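Local coordinates for protein formiminoglutamase (Trypanosoma cruzi, PDB 4MYK) that hydrolyses N-formimino-L-glutamate to L-glutamate and formamide as an arginase-like manganese metalloenzyme, at residues G141-D146 / K229-S234; A219-F224 / C265-K270; R179-A184 / G225-N230. The protein carries 1 engineered substitution. All blocks are in the same frame, centred on the assembly; numbering follows the deposited sequence.

Contact 1. Residues G141-D146 / K229-S234. With MN (manganese (II) ion), chain C.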
# COMPACT_ATOMS: atom_id res chain seq x y z
N GLY A 141 -32.17 -9.39 4.15
CA GLY A 141 -30.82 -9.90 4.30
C GLY A 141 -29.85 -8.78 4.64
O GLY A 141 -30.07 -7.62 4.29
N VAL A 142 -28.77 -9.11 5.34
CA VAL A 142 -27.80 -8.11 5.77
C VAL A 142 -26.35 -8.62 5.63
O VAL A 142 -26.03 -9.72 6.08
CB VAL A 142 -28.05 -7.64 7.24
CG1 VAL A 142 -27.00 -6.60 7.69
CG2 VAL A 142 -29.46 -7.09 7.39
N ILE A 143 -25.50 -7.81 5.01
CA ILE A 143 -24.06 -8.09 5.01
C ILE A 143 -23.25 -6.95 5.65
O ILE A 143 -23.39 -5.78 5.29
CB ILE A 143 -23.52 -8.44 3.59
CG1 ILE A 143 -22.00 -8.63 3.62
CG2 ILE A 143 -23.94 -7.40 2.55
CD1 ILE A 143 -21.43 -9.15 2.31
N ASN A 144 -22.44 -7.32 6.64
CA ASN A 144 -21.52 -6.39 7.29
C ASN A 144 -20.09 -6.62 6.77
O ASN A 144 -19.43 -7.59 7.16
CB ASN A 144 -21.59 -6.53 8.83
CG ASN A 144 -20.68 -5.55 9.58
OD1 ASN A 144 -20.39 -4.45 9.10
ND2 ASN A 144 -20.24 -5.95 10.76
N VAL A 145 -19.65 -5.73 5.88
CA VAL A 145 -18.26 -5.66 5.44
C VAL A 145 -17.48 -4.86 6.48
O VAL A 145 -17.67 -3.65 6.63
CB VAL A 145 -18.11 -4.96 4.06
CG1 VAL A 145 -16.63 -4.96 3.61
CG2 VAL A 145 -19.01 -5.63 3.02
N ASP A 146 -16.60 -5.56 7.20
CA ASP A 146 -16.03 -4.99 8.40
C ASP A 146 -14.90 -5.89 8.87
O ASP A 146 -15.07 -7.10 8.92
CB ASP A 146 -17.12 -4.91 9.47
CG ASP A 146 -16.75 -4.02 10.61
OD1 ASP A 146 -15.58 -3.61 10.70
OD2 ASP A 146 -17.65 -3.73 11.41
N LYS A 229 -32.84 -11.76 -0.79
CA LYS A 229 -33.71 -10.64 -1.13
C LYS A 229 -33.51 -9.48 -0.18
O LYS A 229 -33.20 -9.67 1.00
CB LYS A 229 -35.17 -11.06 -1.10
CG LYS A 229 -35.49 -12.25 -1.97
CD LYS A 229 -36.76 -12.01 -2.75
CE LYS A 229 -37.81 -11.30 -1.90
NZ LYS A 229 -39.08 -11.02 -2.66
N ASN A 230 -33.69 -8.26 -0.69
CA ASN A 230 -33.75 -7.09 0.15
C ASN A 230 -32.52 -6.97 1.02
O ASN A 230 -32.61 -6.82 2.24
CB ASN A 230 -35.01 -7.14 1.02
CG ASN A 230 -36.27 -7.26 0.19
OD1 ASN A 230 -36.42 -6.61 -0.84
ND2 ASN A 230 -37.18 -8.11 0.63
N THR A 231 -31.36 -7.06 0.37
CA THR A 231 -30.08 -7.01 1.06
C THR A 231 -29.62 -5.58 1.38
O THR A 231 -29.62 -4.70 0.53
CB THR A 231 -29.02 -7.75 0.25
OG1 THR A 231 -29.36 -9.13 0.19
CG2 THR A 231 -27.68 -7.62 0.91
N PHE A 232 -29.25 -5.39 2.64
CA PHE A 232 -28.64 -4.17 3.16
C PHE A 232 -27.13 -4.33 3.02
O PHE A 232 -26.53 -5.18 3.68
CB PHE A 232 -29.05 -3.99 4.63
CG PHE A 232 -28.32 -2.90 5.35
CD1 PHE A 232 -27.70 -1.87 4.67
CD2 PHE A 232 -28.27 -2.89 6.74
CE1 PHE A 232 -27.02 -0.85 5.35
CE2 PHE A 232 -27.60 -1.88 7.42
CZ PHE A 232 -26.98 -0.86 6.72
N PHE A 233 -26.53 -3.52 2.14
CA PHE A 233 -25.09 -3.59 1.88
C PHE A 233 -24.38 -2.57 2.76
O PHE A 233 -24.34 -1.38 2.45
CB PHE A 233 -24.80 -3.34 0.39
CG PHE A 233 -23.36 -3.59 -0.01
CD1 PHE A 233 -22.74 -4.81 0.28
CD2 PHE A 233 -22.63 -2.62 -0.70
CE1 PHE A 233 -21.41 -5.03 -0.10
CE2 PHE A 233 -21.32 -2.85 -1.07
CZ PHE A 233 -20.71 -4.05 -0.77
N SER A 234 -23.83 -3.06 3.88
CA SER A 234 -23.22 -2.21 4.90
C SER A 234 -21.70 -2.29 4.82
O SER A 234 -21.11 -3.34 5.09
CB SER A 234 -23.69 -2.64 6.30
OG SER A 234 -23.30 -1.71 7.30
MN MN C . -14.74 -1.84 11.66
O HOH W 1 -20.55 -1.70 8.54
O HOH W 2 -16.01 -1.41 13.65
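With CG of Phe233 trans to its backbone N (chi1 -171°) and CG1 of Ile143 turned the same way (chi1 176°), methyl CG2 of Ile143 lies beside both its own N and its carbonyl carbon and abuts the in-plane edge of the Phe233 ring, CG2 to CD1 3.6 Å. The two residues stand side by side on neighbouring parallel strands, 141-145 and 231-234, inside the main sheet of the arginase/deacetylase alpha/beta fold. Val145 runs obliquely to the same ring, its CG2 4.0 Å from Phe233 CE1, so one aromatic side chain spans two residues of the partner strand. Helix 216-227 packs over this face through Leu220, Ala223 and Phe224.

On the other face Val142 and Phe232 point the same way, CG1 to CD2 4.0 Å, with Met132 of helix 125-135 against Phe232. The backbones are laced in parallel register: Gly141 O accepts Phe232 N, Phe232 O accepts Ile143 N, Ile143 O accepts Ser234 N, and Ser234 O accepts Val145 N at 2.9 Å.

Toward the metal site the chemistry turns polar. One water donates to Asn144 OD1 at 2.8 Å and to Ser234 OG at 3.0 Å, joining side chains that do not bond directly. Ser234 OG also bonds Asp278, and Asn144 ND2 bonds Glu182 besides reaching Asp146 OD2 weakly. Just past the strand, Asp146 serves two manganese sites, one with Asn122 and Asp236, the other with His148, Asp236, Asp238 and a water, where its OD1 binds the ion at 2.2 Å.

Contact 2. Residues A219-F224 / C265-K270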
# COMPACT_ATOMS: atom_id res chain seq x y z
N ALA A 219 -16.38 -14.00 -3.65
CA ALA A 219 -16.74 -14.21 -2.26
C ALA A 219 -18.01 -13.42 -1.92
O ALA A 219 -18.88 -13.92 -1.23
CB ALA A 219 -15.60 -13.78 -1.35
N LEU A 220 -18.08 -12.19 -2.41
CA LEU A 220 -19.26 -11.34 -2.20
C LEU A 220 -20.51 -11.83 -2.96
O LEU A 220 -21.62 -11.63 -2.51
CB LEU A 220 -18.96 -9.89 -2.59
CG LEU A 220 -20.11 -8.90 -2.36
CD1 LEU A 220 -20.48 -8.87 -0.90
CD2 LEU A 220 -19.71 -7.54 -2.81
N GLU A 221 -20.32 -12.47 -4.11
CA GLU A 221 -21.43 -13.12 -4.78
C GLU A 221 -22.01 -14.19 -3.88
O GLU A 221 -23.22 -14.27 -3.66
CB GLU A 221 -20.96 -13.75 -6.10
CG GLU A 221 -20.80 -12.72 -7.20
CD GLU A 221 -20.11 -13.28 -8.43
OE1 GLU A 221 -19.54 -14.38 -8.35
OE2 GLU A 221 -20.14 -12.59 -9.47
N ASP A 222 -21.12 -15.00 -3.33
CA ASP A 222 -21.52 -16.03 -2.38
C ASP A 222 -22.33 -15.39 -1.26
O ASP A 222 -23.37 -15.93 -0.85
CB ASP A 222 -20.27 -16.74 -1.80
CG ASP A 222 -19.60 -17.69 -2.82
OD1 ASP A 222 -20.06 -17.78 -3.97
OD2 ASP A 222 -18.60 -18.35 -2.45
N ALA A 223 -21.86 -14.25 -0.76
CA ALA A 223 -22.50 -13.55 0.35
C ALA A 223 -23.94 -13.11 0.02
O ALA A 223 -24.83 -13.24 0.85
CB ALA A 223 -21.65 -12.36 0.82
N PHE A 224 -24.15 -12.60 -1.19
CA PHE A 224 -25.50 -12.20 -1.62
C PHE A 224 -26.42 -13.41 -1.84
O PHE A 224 -27.65 -13.30 -1.77
CB PHE A 224 -25.46 -11.34 -2.88
CG PHE A 224 -24.84 -10.00 -2.67
CD1 PHE A 224 -24.94 -9.37 -1.45
CD2 PHE A 224 -24.15 -9.37 -3.70
CE1 PHE A 224 -24.37 -8.12 -1.26
CE2 PHE A 224 -23.58 -8.12 -3.51
CZ PHE A 224 -23.69 -7.50 -2.30
N CYS A 265 -18.27 -2.83 -4.69
CA CYS A 265 -19.33 -1.84 -4.80
C CYS A 265 -20.04 -1.90 -6.16
O CYS A 265 -21.26 -1.76 -6.23
CB CYS A 265 -18.78 -0.44 -4.52
SG CYS A 265 -18.45 -0.19 -2.77
N PHE A 266 -19.28 -2.14 -7.23
CA PHE A 266 -19.86 -2.34 -8.54
C PHE A 266 -20.80 -3.56 -8.56
O PHE A 266 -21.91 -3.49 -9.10
CB PHE A 266 -18.78 -2.50 -9.60
CG PHE A 266 -19.30 -2.46 -11.02
CD1 PHE A 266 -19.81 -3.60 -11.63
CD2 PHE A 266 -19.29 -1.27 -11.74
CE1 PHE A 266 -20.29 -3.55 -12.93
CE2 PHE A 266 -19.77 -1.23 -13.04
CZ PHE A 266 -20.27 -2.36 -13.64
N LEU A 267 -20.37 -4.67 -7.98
CA LEU A 267 -21.21 -5.86 -7.91
C LEU A 267 -22.51 -5.54 -7.19
O LEU A 267 -23.59 -5.80 -7.71
CB LEU A 267 -20.47 -7.03 -7.22
CG LEU A 267 -21.22 -8.35 -6.97
CD1 LEU A 267 -21.64 -9.02 -8.27
CD2 LEU A 267 -20.34 -9.30 -6.14
N ALA A 268 -22.40 -4.96 -6.00
CA ALA A 268 -23.55 -4.57 -5.20
C ALA A 268 -24.52 -3.72 -6.02
O ALA A 268 -25.74 -3.91 -5.95
CB ALA A 268 -23.09 -3.81 -3.95
N GLY A 269 -23.98 -2.79 -6.78
CA GLY A 269 -24.78 -1.88 -7.58
C GLY A 269 -25.58 -2.57 -8.66
O GLY A 269 -26.75 -2.25 -8.88
N LYS A 270 -24.96 -3.53 -9.34
CA LYS A 270 -25.62 -4.27 -10.41
C LYS A 270 -26.53 -5.39 -9.87
O LYS A 270 -27.32 -5.97 -10.62
CB LYS A 270 -24.58 -4.86 -11.37
CG LYS A 270 -23.79 -6.01 -10.78
CD LYS A 270 -22.63 -6.36 -11.67
CE LYS A 270 -23.11 -6.78 -13.05
NZ LYS A 270 -23.48 -8.22 -13.10
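Leu220 O accepts the helical bond from Phe224 N at 3.0 Å and also lies 3.5 Å above one face of the Phe224 ring, offset toward its rim. Both residues look across to Leu267, and no hydrogen bond joins the two segments. Leu220 and Leu267 run antiparallel alongside one another, CG of Leu220 3.8 Å from CD2 of Leu267. The same methyl touches CG of Glu221 at 3.6 Å, the Glu221 and Leu267 side chains lying roughly perpendicular. Leu267 reaches this place with CG trans to its backbone N (chi1 176°), which carries its two methyls toward helix 216-227.

Helices 216-227 and 258-270 lie on one face of the parallel sheet; both touch strand 231-236, which follows the first and precedes the second, and helix 216-227 also lies over Ile143 and Phe183. Helix 258-270 is the crossover of a beta-alpha-beta unit with strands 231-236 and 274-280. The short segments have axes 10.5 Å apart and cross at -34°, a spacing bridged by side chains. Phe233 fills in from the sheet below, touching Leu220 and Ala268. The Phe224 ring turns its edge to Leu267, CE2 to CG 4.2 Å, and its CZ comes within 4.1 Å of Ala268 CB.

Contact 3. Residues R179-A184 / G225-N230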
# COMPACT_ATOMS: atom_id res chain seq x y z
N ARG A 179 -29.49 -15.21 7.25
CA ARG A 179 -29.31 -14.23 6.17
C ARG A 179 -28.39 -13.08 6.56
O ARG A 179 -28.45 -12.00 5.98
CB ARG A 179 -30.67 -13.75 5.65
CG ARG A 179 -31.41 -14.86 4.92
CD ARG A 179 -32.83 -14.47 4.57
NE ARG A 179 -32.88 -13.33 3.67
CZ ARG A 179 -34.01 -12.83 3.19
NH1 ARG A 179 -35.17 -13.39 3.52
NH2 ARG A 179 -33.98 -11.79 2.37
N PHE A 180 -27.53 -13.35 7.53
CA PHE A 180 -26.54 -12.37 7.98
C PHE A 180 -25.11 -12.84 7.73
O PHE A 180 -24.71 -13.93 8.14
CB PHE A 180 -26.75 -12.01 9.45
CG PHE A 180 -25.70 -11.11 10.00
CD1 PHE A 180 -25.55 -9.82 9.52
CD2 PHE A 180 -24.86 -11.53 11.01
CE1 PHE A 180 -24.57 -8.99 10.02
CE2 PHE A 180 -23.88 -10.70 11.52
CZ PHE A 180 -23.74 -9.43 11.03
N VAL A 181 -24.34 -12.01 7.05
CA VAL A 181 -22.95 -12.33 6.77
C VAL A 181 -22.00 -11.25 7.31
O VAL A 181 -22.20 -10.06 7.09
CB VAL A 181 -22.70 -12.54 5.26
CG1 VAL A 181 -21.23 -12.81 5.00
CG2 VAL A 181 -23.56 -13.68 4.75
N GLU A 182 -20.98 -11.70 8.04
CA GLU A 182 -19.85 -10.87 8.42
C GLU A 182 -18.81 -11.09 7.34
O GLU A 182 -18.34 -12.20 7.15
CB GLU A 182 -19.29 -11.30 9.77
CG GLU A 182 -20.27 -11.19 10.93
CD GLU A 182 -20.32 -9.79 11.54
OE1 GLU A 182 -19.96 -8.81 10.86
OE2 GLU A 182 -20.74 -9.67 12.71
N PHE A 183 -18.47 -10.02 6.63
CA PHE A 183 -17.63 -10.14 5.45
C PHE A 183 -16.27 -9.47 5.62
O PHE A 183 -16.21 -8.28 5.93
CB PHE A 183 -18.34 -9.55 4.24
CG PHE A 183 -17.75 -9.95 2.94
CD1 PHE A 183 -16.72 -9.21 2.37
CD2 PHE A 183 -18.20 -11.08 2.28
CE1 PHE A 183 -16.16 -9.58 1.17
CE2 PHE A 183 -17.64 -11.46 1.07
CZ PHE A 183 -16.62 -10.71 0.51
N ALA A 184 -15.21 -10.23 5.41
CA ALA A 184 -13.84 -9.73 5.51
C ALA A 184 -13.46 -9.37 6.94
O ALA A 184 -12.66 -8.47 7.17
CB ALA A 184 -13.62 -8.54 4.60
N GLY A 225 -25.82 -14.56 -2.12
CA GLY A 225 -26.56 -15.80 -2.20
C GLY A 225 -27.16 -16.14 -0.86
O GLY A 225 -28.29 -16.61 -0.78
N LEU A 226 -26.39 -15.89 0.20
CA LEU A 226 -26.82 -16.10 1.58
C LEU A 226 -27.80 -15.03 2.07
O LEU A 226 -28.82 -15.34 2.67
CB LEU A 226 -25.60 -16.18 2.51
CG LEU A 226 -24.68 -17.39 2.35
CD1 LEU A 226 -23.35 -17.17 3.04
CD2 LEU A 226 -25.37 -18.64 2.87
N THR A 227 -27.49 -13.76 1.83
CA THR A 227 -28.38 -12.69 2.25
C THR A 227 -29.68 -12.68 1.43
O THR A 227 -30.76 -12.51 1.97
CB THR A 227 -27.69 -11.33 2.17
OG1 THR A 227 -27.30 -11.08 0.81
CG2 THR A 227 -26.45 -11.31 3.05
N GLY A 228 -29.56 -12.86 0.13
CA GLY A 228 -30.73 -12.96 -0.73
C GLY A 228 -31.52 -11.68 -0.93
O GLY A 228 -30.96 -10.63 -1.23
N LYS A 229 -32.84 -11.76 -0.79
CA LYS A 229 -33.71 -10.64 -1.13
C LYS A 229 -33.51 -9.48 -0.18
O LYS A 229 -33.20 -9.67 1.00
CB LYS A 229 -35.17 -11.06 -1.10
CG LYS A 229 -35.49 -12.25 -1.97
CD LYS A 229 -36.76 -12.01 -2.75
CE LYS A 229 -37.81 -11.30 -1.90
NZ LYS A 229 -39.08 -11.02 -2.66
N ASN A 230 -33.69 -8.26 -0.69
CA ASN A 230 -33.75 -7.09 0.15
C ASN A 230 -32.52 -6.97 1.02
O ASN A 230 -32.61 -6.82 2.24
CB ASN A 230 -35.01 -7.14 1.02
CG ASN A 230 -36.27 -7.26 0.19
OD1 ASN A 230 -36.42 -6.61 -0.84
ND2 ASN A 230 -37.18 -8.11 0.63
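Arg179 lies along the end of helix 216-227 and meets the backbone of Leu226, Thr227 and Lys229 in turn. Its CB is 3.9 Å from Leu226 O, and CG comes closer to the same oxygen, at 3.5 Å. CD passes the carbonyl of Thr227. The chain then bends at chi3 (62°), which turns the guanidinium edge toward the next carbonyls. NE donates to Thr227 O at 2.8 Å with an N-H...O angle of 147°, the oxygen standing 20° out of the guanidinium plane. NH2 makes a weak second bond to Thr227 O, 3.3 Å away. It also reaches Lys229 O at 2.6 Å, near the guanidinium plane, but so poorly angled that this bond too counts as weak. NH1, the remaining tip nitrogen, forms a salt bridge with Asp139.

Beside this polar run strand 180-185 packs on the helix end through Val181. Its CG2 meets Leu226 CD1 at 3.9 Å, the two side chains crossing at about a right angle. Thr227 CG2 lies 4.1 Å from Val181 CG2 and also sits against Arg179 O, while Thr227 OG1 turns elsewhere, to Thr231 OG1.

The contact thus ties a strand of the parallel sheet to the turn that leads from helix 216-227 into strand 231-236. Gly228 leaves the helix there with a positive phi, and Arg179 grips Thr227 O through NE but reaches Lys229 O only by a weak bond. A cationic group against carbonyl oxygens at the C-terminal end of a helix would be expected to interact favourably with the helix dipole, and Asp139 probably balances part of its charge.

All three contacts belong to one alpha/beta unit of the arginase fold. Contact 1 is the sheet pairing, contact 2 joins two helices over one sheet face, and contact 3 ties strand 180-185 to the end of helix 216-227. The centres of contacts 1 and 3 are about 6 Å apart, and each is about 10 Å from that of contact 2. Contacts 1 and 3 share Lys229 and Asn230 and use adjacent strands. Along the chain contact 2 interleaves with each of the others, while contacts 1 and 3 end on the same stretch. Contact 1 alone reaches the metal site, through Asp146 at the end of strand 141-145; contacts 2 and 3 attach helix 216-227 to its neighbours.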